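Local atomic coordinates of protein DJ-1 homolog D (Arabidopsis thaliana, PDB entry 4OGG), a protein that belongs to the DJ-1/PfpI family and joins two units of that family, each of the glutaminase-I-like alpha/beta type, in one chain. Residues C[1-11]-C[29-39]; C[197-205]-C[286-297]. All coordinates share one frame; numbering follows the deposited sequence.

Contact 1. Residues C[1-11]-C[29-39]; sequences NSRTVLILCGD and GITVHTVCPGK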
loop_
_atom_site.group_PDB
_atom_site.type_symbol
_atom_site.label_atom_id
_atom_site.label_comp_id
_atom_site.label_asym_id
_atom_site.label_seq_id
_atom_site.Cartn_x
_atom_site.Cartn_y
_atom_site.Cartn_z
ATOM N N ASN C 1 12.259 -5.409 37.396
ATOM C CA ASN C 1 12.409 -5.354 38.879
ATOM C C ASN C 1 13.875 -5.424 39.304
ATOM O O ASN C 1 14.481 -4.403 39.634
ATOM C CB ASN C 1 11.627 -6.499 39.531
ATOM C CG ASN C 1 11.826 -6.561 41.037
ATOM O OD1 ASN C 1 11.595 -5.581 41.746
ATOM N ND2 ASN C 1 12.250 -7.719 41.531
ATOM N N SER C 2 14.443 -6.625 39.289
ATOM C CA SER C 2 15.835 -6.807 39.687
ATOM C C SER C 2 16.798 -6.797 38.502
ATOM O O SER C 2 18.003 -6.966 38.677
ATOM C CB SER C 2 15.994 -8.114 40.470
ATOM O OG SER C 2 15.593 -9.226 39.691
ATOM N N ARG C 3 16.267 -6.602 37.298
ATOM C CA ARG C 3 17.100 -6.557 36.098
ATOM C C ARG C 3 16.615 -5.448 35.168
ATOM O O ARG C 3 15.423 -5.153 35.107
ATOM C CB ARG C 3 17.059 -7.899 35.355
ATOM C CG ARG C 3 17.758 -9.055 36.078
ATOM C CD ARG C 3 19.271 -8.845 36.145
ATOM N NE ARG C 3 19.962 -9.959 36.797
ATOM C CZ ARG C 3 19.982 -10.172 38.111
ATOM N NH1 ARG C 3 19.348 -9.346 38.934
ATOM N NH2 ARG C 3 20.635 -11.219 38.600
ATOM N N THR C 4 17.550 -4.830 34.456
ATOM C CA THR C 4 17.215 -3.760 33.526
ATOM C C THR C 4 17.955 -3.991 32.214
ATOM O O THR C 4 19.176 -4.140 32.195
ATOM C CB THR C 4 17.594 -2.388 34.112
ATOM O OG1 THR C 4 16.938 -2.223 35.375
ATOM C CG2 THR C 4 17.157 -1.266 33.183
ATOM N N VAL C 5 17.204 -4.020 31.118
ATOM C CA VAL C 5 17.770 -4.257 29.799
ATOM C C VAL C 5 17.552 -3.073 28.863
ATOM O O VAL C 5 16.533 -2.385 28.942
ATOM C CB VAL C 5 17.137 -5.520 29.167
ATOM C CG1 VAL C 5 17.514 -5.633 27.698
ATOM C CG2 VAL C 5 17.593 -6.759 29.928
ATOM N N LEU C 6 18.517 -2.847 27.980
ATOM C CA LEU C 6 18.438 -1.762 27.011
ATOM C C LEU C 6 18.257 -2.356 25.612
ATOM O O LEU C 6 18.918 -3.331 25.262
ATOM C CB LEU C 6 19.724 -0.933 27.044
ATOM C CG LEU C 6 19.800 0.282 26.119
ATOM C CD1 LEU C 6 18.778 1.322 26.568
ATOM C CD2 LEU C 6 21.206 0.872 26.150
ATOM N N ILE C 7 17.346 -1.786 24.830
ATOM C CA ILE C 7 17.131 -2.253 23.463
ATOM C C ILE C 7 17.587 -1.135 22.528
ATOM O O ILE C 7 17.134 0.010 22.633
ATOM C CB ILE C 7 15.642 -2.591 23.179
ATOM C CG1 ILE C 7 15.184 -3.747 24.077
ATOM C CG2 ILE C 7 15.470 -2.984 21.709
ATOM C CD1 ILE C 7 13.753 -4.217 23.808
ATOM N N LEU C 8 18.509 -1.476 21.634
ATOM C CA LEU C 8 19.057 -0.527 20.670
ATOM C C LEU C 8 18.147 -0.465 19.448
ATOM O O LEU C 8 18.206 -1.326 18.570
ATOM C CB LEU C 8 20.465 -0.967 20.270
ATOM C CG LEU C 8 21.206 -0.177 19.191
ATOM C CD1 LEU C 8 21.307 1.289 19.585
ATOM C CD2 LEU C 8 22.589 -0.778 19.005
ATOM N N CYS C 9 17.311 0.569 19.397
ATOM C CA CYS C 9 16.353 0.749 18.309
ATOM C C CYS C 9 16.804 1.706 17.214
ATOM O O CYS C 9 17.753 2.473 17.383
ATOM C CB CYS C 9 15.016 1.246 18.872
ATOM S SG CYS C 9 14.312 0.200 20.161
ATOM N N GLY C 10 16.095 1.650 16.090
ATOM C CA GLY C 10 16.393 2.514 14.963
ATOM C C GLY C 10 15.217 2.519 14.006
ATOM O O GLY C 10 14.321 1.675 14.110
ATOM N N ASP C 11 15.202 3.465 13.074
ATOM C CA ASP C 11 14.114 3.529 12.111
ATOM C C ASP C 11 14.170 2.324 11.180
ATOM O O ASP C 11 15.227 1.965 10.664
ATOM C CB ASP C 11 14.181 4.828 11.304
ATOM C CG ASP C 11 13.907 6.056 12.153
ATOM O OD1 ASP C 11 13.583 5.897 13.349
ATOM O OD2 ASP C 11 14.011 7.181 11.625
ATOM N N GLY C 29 9.391 -9.754 34.282
ATOM C CA GLY C 29 9.882 -8.975 35.404
ATOM C C GLY C 29 11.135 -8.162 35.155
ATOM O O GLY C 29 11.797 -7.737 36.099
ATOM N N ILE C 30 11.470 -7.940 33.890
ATOM C CA ILE C 30 12.658 -7.169 33.550
ATOM C C ILE C 30 12.262 -5.765 33.119
ATOM O O ILE C 30 11.313 -5.596 32.358
ATOM C CB ILE C 30 13.435 -7.826 32.381
ATOM C CG1 ILE C 30 13.878 -9.237 32.772
ATOM C CG2 ILE C 30 14.644 -6.977 32.009
ATOM C CD1 ILE C 30 14.472 -10.036 31.626
ATOM N N THR C 31 12.972 -4.758 33.621
ATOM C CA THR C 31 12.690 -3.381 33.232
ATOM C C THR C 31 13.411 -3.182 31.909
ATOM O O THR C 31 14.604 -3.458 31.808
ATOM C CB THR C 31 13.235 -2.378 34.265
ATOM O OG1 THR C 31 12.517 -2.529 35.494
ATOM C CG2 THR C 31 13.079 -0.947 33.760
ATOM N N VAL C 32 12.689 -2.714 30.898
ATOM C CA VAL C 32 13.279 -2.520 29.579
ATOM C C VAL C 32 13.185 -1.086 29.073
ATOM O O VAL C 32 12.114 -0.477 29.080
ATOM C CB VAL C 32 12.609 -3.437 28.526
ATOM C CG1 VAL C 32 13.329 -3.304 27.182
ATOM C CG2 VAL C 32 12.629 -4.880 29.003
ATOM N N HIS C 33 14.319 -0.563 28.622
ATOM C CA HIS C 33 14.394 0.788 28.079
ATOM C C HIS C 33 14.732 0.708 26.597
ATOM O O HIS C 33 15.536 -0.125 26.177
ATOM C CB HIS C 33 15.465 1.599 28.810
ATOM C CG HIS C 33 15.075 1.994 30.200
ATOM N ND1 HIS C 33 15.933 2.649 31.055
ATOM C CD2 HIS C 33 13.912 1.842 30.876
ATOM C CE1 HIS C 33 15.316 2.885 32.199
ATOM N NE2 HIS C 33 14.088 2.405 32.117
ATOM N N THR C 34 14.115 1.576 25.805
ATOM C CA THR C 34 14.350 1.595 24.364
ATOM C C THR C 34 14.874 2.959 23.947
ATOM O O THR C 34 14.307 3.982 24.314
ATOM C CB THR C 34 13.056 1.310 23.598
ATOM O OG1 THR C 34 12.046 2.238 24.015
ATOM C CG2 THR C 34 12.580 -0.112 23.868
ATOM N N VAL C 35 15.944 2.959 23.160
ATOM C CA VAL C 35 16.567 4.195 22.706
ATOM C C VAL C 35 16.950 4.157 21.228
ATOM O O VAL C 35 17.163 3.091 20.653
ATOM C CB VAL C 35 17.847 4.496 23.526
ATOM C CG1 VAL C 35 17.499 4.654 25.002
ATOM C CG2 VAL C 35 18.867 3.373 23.341
ATOM N N CYS C 36 17.036 5.337 20.624
ATOM C CA CYS C 36 17.429 5.465 19.228
ATOM C C CYS C 36 18.281 6.719 19.141
ATOM O O CYS C 36 17.877 7.775 19.628
ATOM C CB CYS C 36 16.206 5.616 18.325
ATOM S SG CYS C 36 16.632 5.926 16.580
ATOM N N PRO C 37 19.476 6.623 18.534
ATOM C CA PRO C 37 20.319 7.821 18.440
ATOM C C PRO C 37 19.582 9.001 17.819
ATOM O O PRO C 37 18.834 8.842 16.857
ATOM C CB PRO C 37 21.503 7.350 17.590
ATOM C CG PRO C 37 20.908 6.235 16.753
ATOM C CD PRO C 37 20.054 5.507 17.766
ATOM N N GLY C 38 19.782 10.185 18.389
ATOM C CA GLY C 38 19.136 11.374 17.866
ATOM C C GLY C 38 17.681 11.547 18.259
ATOM O O GLY C 38 17.037 12.509 17.843
ATOM N N LYS C 39 17.151 10.624 19.057
ATOM C CA LYS C 39 15.760 10.709 19.485
ATOM C C LYS C 39 15.644 10.648 20.999
ATOM O O LYS C 39 16.539 10.145 21.677
ATOM C CB LYS C 39 14.931 9.587 18.849
ATOM C CG LYS C 39 14.905 9.657 17.331
ATOM C CD LYS C 39 13.844 8.757 16.713
ATOM C CE LYS C 39 13.808 8.957 15.202
ATOM N NZ LYS C 39 12.671 8.252 14.546
HETATM O O HOH W 1 12.447 9.387 12.205
#
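Strands 3-8 and 30-35 are the two parallel partners of a right-handed beta-alpha-beta crossover, the unit that opens the first flavodoxin-like DJ-1/PfpI domain. Val5 and Ile7 turn both N-H and C=O to strand 30-35: Val5 N meets Thr31 O at 2.7 Å, His33 N meets Val5 O, Ile7 N meets His33 O, and Cys9 N carries the pairing past the strand end to Val35 O at 2.8 Å. The beta-branched residues Val5, Ile7, Ile30 and Val32 suit the extended backbone and line one face. There Val5 CG2 touches Ile30 CG2 at 3.6 Å, and Ile7 puts CD1 3.5 Å from Val32 CG1, its CG1 branch anti to the carbonyl carbon and beside the backbone N (chi1 -63°). On the reverse face Leu6 CD1 reaches Val35 CG2 at 3.8 Å, the two side chains crossing nearly at right angles. Beyond the strands the extended chain of Lys39 brings NZ to the syn lone pair of Asp11 OD1, a 2.8 Å salt bridge; one water joins NZ to OD2, which also accepts from Gln249 N of the second subunit. His33 ND1 bonds to Tyr80 OH. Helix 15-27 lies on the Val32 face of strand 30-35, Leu25 on Ile30 and Phe22 on Val32 and Thr34; strand 82-85 flanks strand 3-8, and strand 30-35 is outermost within the chain.

Contact 2. Residues C[197-205]-C[286-297]; sequences RILFLCGDY and YLALNEHVLNIV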
loop_
_atom_site.group_PDB
_atom_site.type_symbol
_atom_site.label_atom_id
_atom_site.label_comp_id
_atom_site.label_asym_id
_atom_site.label_seq_id
_atom_site.Cartn_x
_atom_site.Cartn_y
_atom_site.Cartn_z
ATOM N N ARG C 197 0.979 -26.808 28.251
ATOM C CA ARG C 197 0.546 -26.840 26.859
ATOM C C ARG C 197 -0.497 -25.739 26.693
ATOM O O ARG C 197 -1.491 -25.702 27.420
ATOM C CB ARG C 197 -0.068 -28.198 26.515
ATOM C CG ARG C 197 0.936 -29.335 26.468
ATOM C CD ARG C 197 0.238 -30.678 26.321
ATOM N NE ARG C 197 -0.576 -30.760 25.111
ATOM C CZ ARG C 197 -0.084 -30.763 23.876
ATOM N NH1 ARG C 197 1.226 -30.689 23.679
ATOM N NH2 ARG C 197 -0.903 -30.851 22.837
ATOM N N ILE C 198 -0.264 -24.844 25.738
ATOM C CA ILE C 198 -1.171 -23.727 25.502
ATOM C C ILE C 198 -1.746 -23.746 24.089
ATOM O O ILE C 198 -1.026 -23.992 23.122
ATOM C CB ILE C 198 -0.438 -22.381 25.715
ATOM C CG1 ILE C 198 0.408 -22.441 26.991
ATOM C CG2 ILE C 198 -1.444 -21.243 25.793
ATOM C CD1 ILE C 198 -0.380 -22.697 28.253
ATOM N N LEU C 199 -3.048 -23.486 23.980
ATOM C CA LEU C 199 -3.728 -23.454 22.687
ATOM C C LEU C 199 -4.131 -22.029 22.320
ATOM O O LEU C 199 -4.712 -21.313 23.131
ATOM C CB LEU C 199 -4.986 -24.331 22.714
ATOM C CG LEU C 199 -5.841 -24.289 21.443
ATOM C CD1 LEU C 199 -5.065 -24.892 20.286
ATOM C CD2 LEU C 199 -7.137 -25.049 21.662
ATOM N N PHE C 200 -3.818 -21.628 21.092
ATOM C CA PHE C 200 -4.154 -20.295 20.597
ATOM C C PHE C 200 -5.249 -20.388 19.545
ATOM O O PHE C 200 -5.103 -21.114 18.565
ATOM C CB PHE C 200 -2.930 -19.633 19.956
ATOM C CG PHE C 200 -2.106 -18.819 20.905
ATOM C CD1 PHE C 200 -1.517 -19.403 22.022
ATOM C CD2 PHE C 200 -1.905 -17.462 20.672
ATOM C CE1 PHE C 200 -0.735 -18.646 22.893
ATOM C CE2 PHE C 200 -1.126 -16.696 21.534
ATOM C CZ PHE C 200 -0.539 -17.289 22.647
ATOM N N LEU C 201 -6.343 -19.662 19.753
ATOM C CA LEU C 201 -7.439 -19.650 18.789
ATOM C C LEU C 201 -7.152 -18.521 17.807
ATOM O O LEU C 201 -7.348 -17.346 18.122
ATOM C CB LEU C 201 -8.771 -19.409 19.499
ATOM C CG LEU C 201 -9.230 -20.549 20.411
ATOM C CD1 LEU C 201 -10.442 -20.121 21.219
ATOM C CD2 LEU C 201 -9.551 -21.768 19.553
ATOM N N CYS C 202 -6.679 -18.887 16.621
ATOM C CA CYS C 202 -6.322 -17.918 15.594
ATOM C C CYS C 202 -7.328 -17.825 14.455
ATOM O O CYS C 202 -8.264 -18.621 14.361
ATOM C CB CYS C 202 -4.945 -18.262 15.020
ATOM S SG CYS C 202 -3.627 -18.364 16.260
ATOM N N GLY C 203 -7.111 -16.840 13.586
ATOM C CA GLY C 203 -7.980 -16.637 12.444
ATOM C C GLY C 203 -7.432 -15.543 11.551
ATOM O O GLY C 203 -6.516 -14.820 11.942
ATOM N N ASP C 204 -7.986 -15.407 10.352
ATOM C CA ASP C 204 -7.514 -14.380 9.441
ATOM C C ASP C 204 -7.688 -12.983 10.014
ATOM O O ASP C 204 -8.725 -12.647 10.591
ATOM C CB ASP C 204 -8.238 -14.466 8.095
ATOM C CG ASP C 204 -7.876 -15.714 7.317
ATOM O OD1 ASP C 204 -6.907 -16.398 7.707
ATOM O OD2 ASP C 204 -8.557 -16.003 6.309
ATOM N N TYR C 205 -6.642 -12.181 9.850
ATOM C CA TYR C 205 -6.616 -10.801 10.294
ATOM C C TYR C 205 -6.628 -10.559 11.796
ATOM O O TYR C 205 -7.122 -9.537 12.265
ATOM C CB TYR C 205 -7.736 -10.023 9.602
ATOM C CG TYR C 205 -7.614 -10.117 8.099
ATOM C CD1 TYR C 205 -6.535 -9.538 7.429
ATOM C CD2 TYR C 205 -8.541 -10.839 7.352
ATOM C CE1 TYR C 205 -6.381 -9.682 6.054
ATOM C CE2 TYR C 205 -8.397 -10.987 5.980
ATOM C CZ TYR C 205 -7.317 -10.408 5.338
ATOM O OH TYR C 205 -7.178 -10.559 3.979
ATOM N N TYR C 286 -15.467 -13.235 13.624
ATOM C CA TYR C 286 -16.001 -14.328 12.817
ATOM C C TYR C 286 -15.811 -15.685 13.498
ATOM O O TYR C 286 -16.603 -16.610 13.293
ATOM C CB TYR C 286 -15.412 -14.293 11.394
ATOM C CG TYR C 286 -14.055 -14.919 11.170
ATOM C CD1 TYR C 286 -13.925 -16.297 10.989
ATOM C CD2 TYR C 286 -12.911 -14.124 11.037
ATOM C CE1 TYR C 286 -12.693 -16.871 10.668
ATOM C CE2 TYR C 286 -11.671 -14.687 10.716
ATOM C CZ TYR C 286 -11.572 -16.062 10.530
ATOM O OH TYR C 286 -10.366 -16.633 10.182
ATOM N N LEU C 287 -14.785 -15.798 14.334
ATOM C CA LEU C 287 -14.550 -17.042 15.059
ATOM C C LEU C 287 -15.676 -17.233 16.069
ATOM O O LEU C 287 -16.033 -18.360 16.418
ATOM C CB LEU C 287 -13.212 -16.994 15.798
ATOM C CG LEU C 287 -11.946 -16.963 14.943
ATOM C CD1 LEU C 287 -10.747 -16.715 15.841
ATOM C CD2 LEU C 287 -11.793 -18.276 14.177
ATOM N N ALA C 288 -16.231 -16.117 16.534
ATOM C CA ALA C 288 -17.319 -16.135 17.502
ATOM C C ALA C 288 -18.588 -16.765 16.924
ATOM O O ALA C 288 -19.518 -17.084 17.663
ATOM C CB ALA C 288 -17.610 -14.718 17.977
ATOM N N LEU C 289 -18.619 -16.940 15.606
ATOM C CA LEU C 289 -19.775 -17.536 14.939
ATOM C C LEU C 289 -19.607 -19.047 14.803
ATOM O O LEU C 289 -20.573 -19.767 14.547
ATOM C CB LEU C 289 -19.967 -16.925 13.547
ATOM C CG LEU C 289 -20.171 -15.410 13.473
ATOM C CD1 LEU C 289 -20.369 -14.987 12.021
ATOM C CD2 LEU C 289 -21.374 -15.009 14.314
ATOM N N ASN C 290 -18.376 -19.518 14.977
ATOM C CA ASN C 290 -18.066 -20.940 14.866
ATOM C C ASN C 290 -18.419 -21.699 16.147
ATOM O O ASN C 290 -17.771 -21.531 17.177
ATOM C CB ASN C 290 -16.578 -21.115 14.548
ATOM C CG ASN C 290 -16.208 -22.553 14.262
ATOM O OD1 ASN C 290 -16.402 -23.435 15.099
ATOM N ND2 ASN C 290 -15.671 -22.801 13.072
ATOM N N GLU C 291 -19.449 -22.538 16.071
ATOM C CA GLU C 291 -19.897 -23.318 17.224
ATOM C C GLU C 291 -18.796 -24.180 17.836
ATOM O O GLU C 291 -18.745 -24.357 19.053
ATOM C CB GLU C 291 -21.081 -24.209 16.833
ATOM C CG GLU C 291 -22.347 -23.444 16.488
ATOM C CD GLU C 291 -22.808 -22.547 17.622
ATOM O OE1 GLU C 291 -22.970 -23.053 18.753
ATOM O OE2 GLU C 291 -23.009 -21.337 17.383
ATOM N N HIS C 292 -17.919 -24.718 16.997
ATOM C CA HIS C 292 -16.831 -25.554 17.487
ATOM C C HIS C 292 -15.880 -24.735 18.350
ATOM O O HIS C 292 -15.344 -25.227 19.342
ATOM C CB HIS C 292 -16.079 -26.181 16.312
ATOM C CG HIS C 292 -16.924 -27.084 15.468
ATOM N ND1 HIS C 292 -16.453 -27.695 14.327
ATOM C CD2 HIS C 292 -18.214 -27.480 15.601
ATOM C CE1 HIS C 292 -17.415 -28.426 13.791
ATOM N NE2 HIS C 292 -18.494 -28.313 14.545
ATOM N N VAL C 293 -15.680 -23.476 17.971
ATOM C CA VAL C 293 -14.804 -22.588 18.723
ATOM C C VAL C 293 -15.432 -22.270 20.074
ATOM O O VAL C 293 -14.752 -22.263 21.101
ATOM C CB VAL C 293 -14.561 -21.264 17.961
ATOM C CG1 VAL C 293 -13.844 -20.265 18.860
ATOM C CG2 VAL C 293 -13.740 -21.530 16.711
ATOM N N LEU C 294 -16.734 -22.008 20.068
ATOM C CA LEU C 294 -17.445 -21.691 21.297
ATOM C C LEU C 294 -17.389 -22.867 22.269
ATOM O O LEU C 294 -17.272 -22.679 23.479
ATOM C CB LEU C 294 -18.901 -21.335 20.987
ATOM C CG LEU C 294 -19.112 -20.146 20.042
ATOM C CD1 LEU C 294 -20.599 -19.908 19.847
ATOM C CD2 LEU C 294 -18.448 -18.908 20.617
ATOM N N ASN C 295 -17.468 -24.079 21.729
ATOM C CA ASN C 295 -17.425 -25.292 22.543
ATOM C C ASN C 295 -16.098 -25.404 23.288
ATOM O O ASN C 295 -16.063 -25.794 24.456
ATOM C CB ASN C 295 -17.627 -26.529 21.659
ATOM C CG ASN C 295 -19.064 -26.688 21.191
ATOM O OD1 ASN C 295 -19.349 -27.483 20.294
ATOM N ND2 ASN C 295 -19.976 -25.943 21.804
ATOM N N ILE C 296 -15.010 -25.058 22.608
ATOM C CA ILE C 296 -13.678 -25.113 23.206
ATOM C C ILE C 296 -13.578 -24.123 24.361
ATOM O O ILE C 296 -13.016 -24.432 25.410
ATOM C CB ILE C 296 -12.591 -24.791 22.160
ATOM C CG1 ILE C 296 -12.588 -25.869 21.073
ATOM C CG2 ILE C 296 -11.226 -24.701 22.830
ATOM C CD1 ILE C 296 -11.700 -25.555 19.894
ATOM N N VAL C 297 -14.134 -22.933 24.166
ATOM C CA VAL C 297 -14.111 -21.908 25.200
ATOM C C VAL C 297 -14.915 -22.339 26.426
ATOM O O VAL C 297 -14.475 -22.161 27.563
ATOM C CB VAL C 297 -14.685 -20.579 24.672
ATOM C CG1 VAL C 297 -14.781 -19.567 25.803
ATOM C CG2 VAL C 297 -13.798 -20.042 23.558
#
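Tyr286 holds its ring between the backbone N and the carbonyl carbon (chi1 83°), and that turn carries OH to the backbone of Gly203 and Asp204, while Leu287, with CG anti to its carbonyl carbon (chi1 -67°), directs CD1 at the carbonyl of Cys202. Asp204 N donates to Tyr286 OH over 2.7 Å (153° at the hydrogen), approaching the ring at its edge and in its plane. Gly203, with no side chain on the flank facing Tyr286, lets OH come within 3.3 Å of its CA. Leu287 CD1 sits 3.5 Å from Cys202 O, an apolar methyl laid against the strand's exit. This is the helix-on-sheet packing of a flavodoxin-like alpha/beta domain: the first turns of the helix, residues 291-297, run roughly antiparallel to strand 197-201, with axes 11.0 Å apart at closest approach. Leu201 points at the helix, its CD1 meeting Val293 CG1 and Val297 CG2, each at 4.1 Å, and Leu199 CD2 lies 4.3 Å from Ile296 CG2. Asn290 caps the helix, OD1 accepting from Val293 N at 3.0 Å. The same Tyr286 OH also bonds to Gln56 OE1 of the third subunit, and Asp204 OD1 makes a salt bridge to Lys232 NZ.

In the fold
From the N terminus, the chain forms strand 3-8, passes through helix 15-27 and returns as strand 30-35, so contact 1 closes a short loop of 17 residues within the first DJ-1/PfpI domain. Contact 2 opens only after that loop is complete: strand 197-201 starts the second domain, and 80 residues, including strands 224-228 and 275-278, separate its segment from the end of helix 283-287 and the start of helix 291-302. The two loops lie in series, neither nesting nor crossing. Contact 1 joins neighbouring strands within a sheet, whereas contact 2 fastens helices to one. The contacts lie on opposite sides of the chain's centre, their nearest atoms about 17 Å apart.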